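Local coordinates for protein dihydrodipicolinate synthase (Methanocaldococcus jannaschii DSM 2661, PDB 2YXG) that probably catalyses the condensation of pyruvate with aspartate beta-semialdehyde to 4-hydroxy-tetrahydrodipicolinate, a step of lysine biosynthesis by the diaminopimelate pathway, at residues V140-E152 with S168-T180. Residues are numbered along the deposited sequence; the frame is centred on the assembly and turned at random.
Sequences VNLEPKTVKLLAE and SQVSELIHDAKIT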
loop_
_atom_site.group_PDB
_atom_site.type_symbol
_atom_site.label_atom_id
_atom_site.label_comp_id
_atom_site.label_asym_id
_atom_site.label_seq_id
_atom_site.Cartn_x
_atom_site.Cartn_y
_atom_site.Cartn_z
ATOM N N VAL A 140 -5.579 -9.772 -5.997
ATOM C CA VAL A 140 -6.755 -9.258 -6.657
ATOM C C VAL A 140 -7.901 -8.998 -5.644
ATOM O O VAL A 140 -8.018 -9.657 -4.600
ATOM C CB VAL A 140 -7.111 -10.193 -7.826
ATOM C CG1 VAL A 140 -7.813 -11.497 -7.336
ATOM C CG2 VAL A 140 -7.885 -9.452 -8.877
ATOM N N ASN A 141 -8.716 -8.006 -5.927
ATOM C CA ASN A 141 -9.876 -7.726 -5.122
ATOM C C ASN A 141 -11.138 -7.930 -5.954
ATOM O O ASN A 141 -11.313 -7.275 -6.971
ATOM C CB ASN A 141 -9.825 -6.296 -4.560
ATOM C CG ASN A 141 -11.039 -5.985 -3.624
ATOM O OD1 ASN A 141 -11.360 -6.787 -2.734
ATOM N ND2 ASN A 141 -11.746 -4.847 -3.872
ATOM N N LEU A 142 -11.987 -8.850 -5.545
ATOM C CA LEU A 142 -13.280 -9.029 -6.192
ATOM C C LEU A 142 -14.228 -7.901 -5.759
ATOM O O LEU A 142 -14.602 -7.808 -4.594
ATOM C CB LEU A 142 -13.887 -10.357 -5.776
ATOM C CG LEU A 142 -15.307 -10.731 -6.273
ATOM C CD1 LEU A 142 -15.358 -10.934 -7.845
ATOM C CD2 LEU A 142 -15.741 -11.948 -5.573
ATOM N N GLU A 143 -14.623 -7.065 -6.700
ATOM C CA GLU A 143 -15.380 -5.864 -6.399
ATOM C C GLU A 143 -16.831 -6.196 -6.195
ATOM O O GLU A 143 -17.339 -7.108 -6.858
ATOM C CB GLU A 143 -15.233 -4.843 -7.524
ATOM C CG GLU A 143 -13.812 -4.367 -7.551
ATOM C CD GLU A 143 -13.474 -3.441 -8.720
ATOM O OE1 GLU A 143 -14.385 -2.970 -9.439
ATOM O OE2 GLU A 143 -12.283 -3.158 -8.900
ATOM N N PRO A 144 -17.510 -5.431 -5.293
ATOM C CA PRO A 144 -18.952 -5.656 -5.079
ATOM C C PRO A 144 -19.772 -5.548 -6.393
ATOM O O PRO A 144 -20.744 -6.296 -6.562
ATOM C CB PRO A 144 -19.339 -4.597 -4.007
ATOM C CG PRO A 144 -17.985 -4.279 -3.285
ATOM C CD PRO A 144 -16.963 -4.352 -4.439
ATOM N N LYS A 145 -19.354 -4.722 -7.364
ATOM C CA LYS A 145 -20.111 -4.664 -8.628
ATOM C C LYS A 145 -20.075 -5.995 -9.355
ATOM O O LYS A 145 -21.058 -6.375 -9.978
ATOM C CB LYS A 145 -19.656 -3.530 -9.578
ATOM C CG LYS A 145 -18.230 -3.687 -10.202
ATOM C CD LYS A 145 -17.963 -2.511 -11.221
ATOM C CE LYS A 145 -16.531 -2.562 -11.843
ATOM N NZ LYS A 145 -16.157 -1.359 -12.721
ATOM N N THR A 146 -18.927 -6.676 -9.267
ATOM C CA THR A 146 -18.707 -7.945 -9.890
ATOM C C THR A 146 -19.474 -9.029 -9.175
ATOM O O THR A 146 -20.127 -9.821 -9.826
ATOM C CB THR A 146 -17.225 -8.278 -10.023
ATOM O OG1 THR A 146 -16.564 -7.166 -10.636
ATOM C CG2 THR A 146 -17.005 -9.527 -10.885
ATOM N N VAL A 147 -19.429 -9.061 -7.843
ATOM C CA VAL A 147 -20.312 -9.951 -7.084
ATOM C C VAL A 147 -21.805 -9.796 -7.427
ATOM O O VAL A 147 -22.534 -10.801 -7.504
ATOM C CB VAL A 147 -20.156 -9.761 -5.596
ATOM C CG1 VAL A 147 -21.158 -10.640 -4.831
ATOM C CG2 VAL A 147 -18.681 -10.007 -5.169
ATOM N N LYS A 148 -22.266 -8.547 -7.585
ATOM C CA LYS A 148 -23.677 -8.257 -7.872
ATOM C C LYS A 148 -24.128 -8.846 -9.224
ATOM O O LYS A 148 -25.177 -9.494 -9.285
ATOM C CB LYS A 148 -23.952 -6.758 -7.753
ATOM C CG LYS A 148 -25.413 -6.289 -8.122
ATOM C CD LYS A 148 -25.441 -4.767 -8.004
ATOM C CE LYS A 148 -26.879 -4.221 -7.892
ATOM N NZ LYS A 148 -27.516 -4.178 -9.228
ATOM N N LEU A 149 -23.310 -8.672 -10.282
ATOM C CA LEU A 149 -23.536 -9.344 -11.601
ATOM C C LEU A 149 -23.606 -10.853 -11.469
ATOM O O LEU A 149 -24.553 -11.474 -11.953
ATOM C CB LEU A 149 -22.469 -8.962 -12.647
ATOM C CG LEU A 149 -22.414 -7.454 -12.974
ATOM C CD1 LEU A 149 -21.165 -7.080 -13.788
ATOM C CD2 LEU A 149 -23.716 -6.917 -13.637
ATOM N N LEU A 150 -22.626 -11.439 -10.785
ATOM C CA LEU A 150 -22.662 -12.898 -10.491
ATOM C C LEU A 150 -23.976 -13.400 -9.888
ATOM O O LEU A 150 -24.599 -14.353 -10.397
ATOM C CB LEU A 150 -21.501 -13.311 -9.589
ATOM C CG LEU A 150 -20.190 -13.319 -10.393
ATOM C CD1 LEU A 150 -18.902 -13.384 -9.484
ATOM C CD2 LEU A 150 -20.253 -14.436 -11.386
ATOM N N ALA A 151 -24.374 -12.751 -8.795
ATOM C CA ALA A 151 -25.565 -13.134 -8.064
ATOM C C ALA A 151 -26.806 -12.870 -8.912
ATOM O O ALA A 151 -27.729 -13.684 -8.912
ATOM C CB ALA A 151 -25.656 -12.376 -6.742
ATOM N N GLU A 152 -26.839 -11.750 -9.635
ATOM C CA GLU A 152 -27.956 -11.492 -10.559
ATOM C C GLU A 152 -28.105 -12.565 -11.623
ATOM O O GLU A 152 -29.236 -12.875 -11.997
ATOM C CB GLU A 152 -27.908 -10.087 -11.184
ATOM C CG GLU A 152 -28.224 -8.969 -10.151
ATOM C CD GLU A 152 -27.959 -7.530 -10.645
ATOM O OE1 GLU A 152 -27.146 -7.307 -11.604
ATOM O OE2 GLU A 152 -28.592 -6.600 -10.025
ATOM N N SER A 168 -15.885 -1.048 4.449
ATOM C CA SER A 168 -16.940 -0.496 3.588
ATOM C C SER A 168 -17.150 -1.325 2.340
ATOM O O SER A 168 -18.198 -1.195 1.721
ATOM C CB SER A 168 -16.773 0.976 3.262
ATOM O OG SER A 168 -15.718 1.097 2.422
ATOM N N GLN A 169 -16.179 -2.178 1.991
ATOM C CA GLN A 169 -16.498 -3.196 1.004
ATOM C C GLN A 169 -17.617 -4.123 1.522
ATOM O O GLN A 169 -18.479 -4.539 0.745
ATOM C CB GLN A 169 -15.292 -3.992 0.501
ATOM C CG GLN A 169 -15.702 -5.067 -0.510
ATOM C CD GLN A 169 -14.588 -5.467 -1.422
ATOM O OE1 GLN A 169 -14.194 -6.650 -1.479
ATOM N NE2 GLN A 169 -14.077 -4.505 -2.181
ATOM N N VAL A 170 -17.593 -4.428 2.813
ATOM C CA VAL A 170 -18.645 -5.201 3.423
ATOM C C VAL A 170 -19.994 -4.432 3.392
ATOM O O VAL A 170 -21.051 -5.030 3.116
ATOM C CB VAL A 170 -18.270 -5.724 4.866
ATOM C CG1 VAL A 170 -19.533 -6.107 5.680
ATOM C CG2 VAL A 170 -17.228 -6.902 4.794
ATOM N N SER A 171 -19.993 -3.111 3.610
ATOM C CA SER A 171 -21.305 -2.518 3.548
ATOM C C SER A 171 -21.809 -2.316 2.151
ATOM O O SER A 171 -22.994 -2.310 1.944
ATOM C CB SER A 171 -21.566 -1.339 4.507
ATOM O OG SER A 171 -20.480 -0.545 4.697
ATOM N N GLU A 172 -20.908 -2.205 1.186
ATOM C CA GLU A 172 -21.290 -2.196 -0.229
ATOM C C GLU A 172 -21.925 -3.507 -0.637
ATOM O O GLU A 172 -22.921 -3.484 -1.360
ATOM C CB GLU A 172 -20.112 -1.825 -1.137
ATOM C CG GLU A 172 -19.513 -0.447 -0.680
ATOM C CD GLU A 172 -18.060 -0.125 -1.109
ATOM O OE1 GLU A 172 -17.406 -0.871 -1.912
ATOM O OE2 GLU A 172 -17.562 0.921 -0.604
ATOM N N LEU A 173 -21.373 -4.629 -0.181
ATOM C CA LEU A 173 -21.996 -5.935 -0.392
ATOM C C LEU A 173 -23.360 -6.044 0.296
ATOM O O LEU A 173 -24.322 -6.549 -0.307
ATOM C CB LEU A 173 -21.105 -7.104 0.052
ATOM C CG LEU A 173 -19.797 -7.328 -0.755
ATOM C CD1 LEU A 173 -18.823 -8.191 0.009
ATOM C CD2 LEU A 173 -20.075 -7.929 -2.135
ATOM N N ILE A 174 -23.466 -5.583 1.539
ATOM C CA ILE A 174 -24.716 -5.773 2.231
ATOM C C ILE A 174 -25.755 -4.914 1.520
ATOM O O ILE A 174 -26.857 -5.365 1.270
ATOM C CB ILE A 174 -24.622 -5.456 3.754
ATOM C CG1 ILE A 174 -23.630 -6.410 4.453
ATOM C CG2 ILE A 174 -25.993 -5.558 4.452
ATOM C CD1 ILE A 174 -24.122 -7.805 4.515
ATOM N N HIS A 175 -25.352 -3.691 1.174
ATOM C CA HIS A 175 -26.224 -2.707 0.567
ATOM C C HIS A 175 -26.708 -3.151 -0.826
ATOM O O HIS A 175 -27.899 -3.049 -1.061
ATOM C CB HIS A 175 -25.507 -1.346 0.493
ATOM C CG HIS A 175 -26.316 -0.245 -0.140
ATOM N ND1 HIS A 175 -27.367 0.391 0.508
ATOM C CD2 HIS A 175 -26.190 0.370 -1.339
ATOM C CE1 HIS A 175 -27.867 1.322 -0.278
ATOM N NE2 HIS A 175 -27.173 1.331 -1.406
ATOM N N ASP A 176 -25.807 -3.662 -1.693
ATOM C CA ASP A 176 -26.024 -3.879 -3.173
ATOM C C ASP A 176 -26.208 -5.319 -3.654
ATOM O O ASP A 176 -27.044 -5.606 -4.527
ATOM C CB ASP A 176 -24.830 -3.377 -4.018
ATOM C CG ASP A 176 -24.608 -1.887 -3.922
ATOM O OD1 ASP A 176 -25.331 -1.174 -3.189
ATOM O OD2 ASP A 176 -23.668 -1.396 -4.594
ATOM N N ALA A 177 -25.338 -6.192 -3.150
ATOM C CA ALA A 177 -25.201 -7.643 -3.464
ATOM C C ALA A 177 -26.426 -8.574 -3.517
ATOM O O ALA A 177 -26.624 -9.306 -4.519
ATOM C CB ALA A 177 -24.227 -8.229 -2.501
ATOM N N LYS A 178 -27.217 -8.570 -2.437
ATOM C CA LYS A 178 -28.038 -9.702 -2.106
ATOM C C LYS A 178 -27.168 -10.952 -2.293
ATOM O O LYS A 178 -27.370 -11.772 -3.217
ATOM C CB LYS A 178 -29.303 -9.791 -2.959
ATOM C CG LYS A 178 -30.010 -8.466 -3.286
ATOM C CD LYS A 178 -30.541 -8.551 -4.731
ATOM C CE LYS A 178 -29.391 -8.766 -5.746
ATOM N NZ LYS A 178 -28.635 -7.516 -6.037
ATOM N N ILE A 179 -26.128 -11.027 -1.464
ATOM C CA ILE A 179 -25.510 -12.279 -1.106
ATOM C C ILE A 179 -25.355 -12.174 0.392
ATOM O O ILE A 179 -25.307 -11.078 0.935
ATOM C CB ILE A 179 -24.098 -12.485 -1.757
ATOM C CG1 ILE A 179 -23.389 -11.158 -1.966
ATOM C CG2 ILE A 179 -24.197 -13.175 -3.089
ATOM C CD1 ILE A 179 -22.730 -10.616 -0.785
ATOM N N THR A 180 -25.238 -13.324 1.046
ATOM C CA THR A 180 -24.806 -13.386 2.428
ATOM C C THR A 180 -23.323 -13.034 2.564
ATOM O O THR A 180 -22.459 -13.524 1.792
ATOM C CB THR A 180 -25.051 -14.768 2.943
ATOM O OG1 THR A 180 -26.429 -15.064 2.745
ATOM C CG2 THR A 180 -24.703 -14.890 4.414
#
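P144, in the first turn of helix 144-153, sits between Q169, E172 and L173 of helix 168-177. Its CG lies 3.7 Å from Q169 CG on one flank, while its CB meets L173 CD2 at 3.9 Å. The carboxylate of E172 touches the proline ring through OE1 and turns its other oxygen, OE2, to a salt bridge with K239 of the second subunit. The L173 side chain crosses that of V147 at about a right angle, its CD2 close to CB and both methyl branches. With V147 CG1 anti to the backbone N (chi1 176°), this branch reaches I179 CG1 at 3.7 Å, and one turn on A151 CB packs on I179 CG2.

At the far end the contact becomes polar. K148 lays its aliphatic chain over the last turn of the facing helix, CE 3.6 Å from D176 O, then bends at chi4 (-79°) so that NZ makes a 2.8 Å salt bridge to E152 OE2 on its own helix. K178 curls back to give D176 O a 2.9 Å hydrogen bond from NZ. Cutting K148 back to an alanine would probably leave E152 without its salt-bridge mate and uncover the helix end around D176 O.

The helices run roughly parallel, their short segments 31° apart, with strand 157-162 between them in sequence: neighbouring outer helices of a TIM (beta/alpha) barrel.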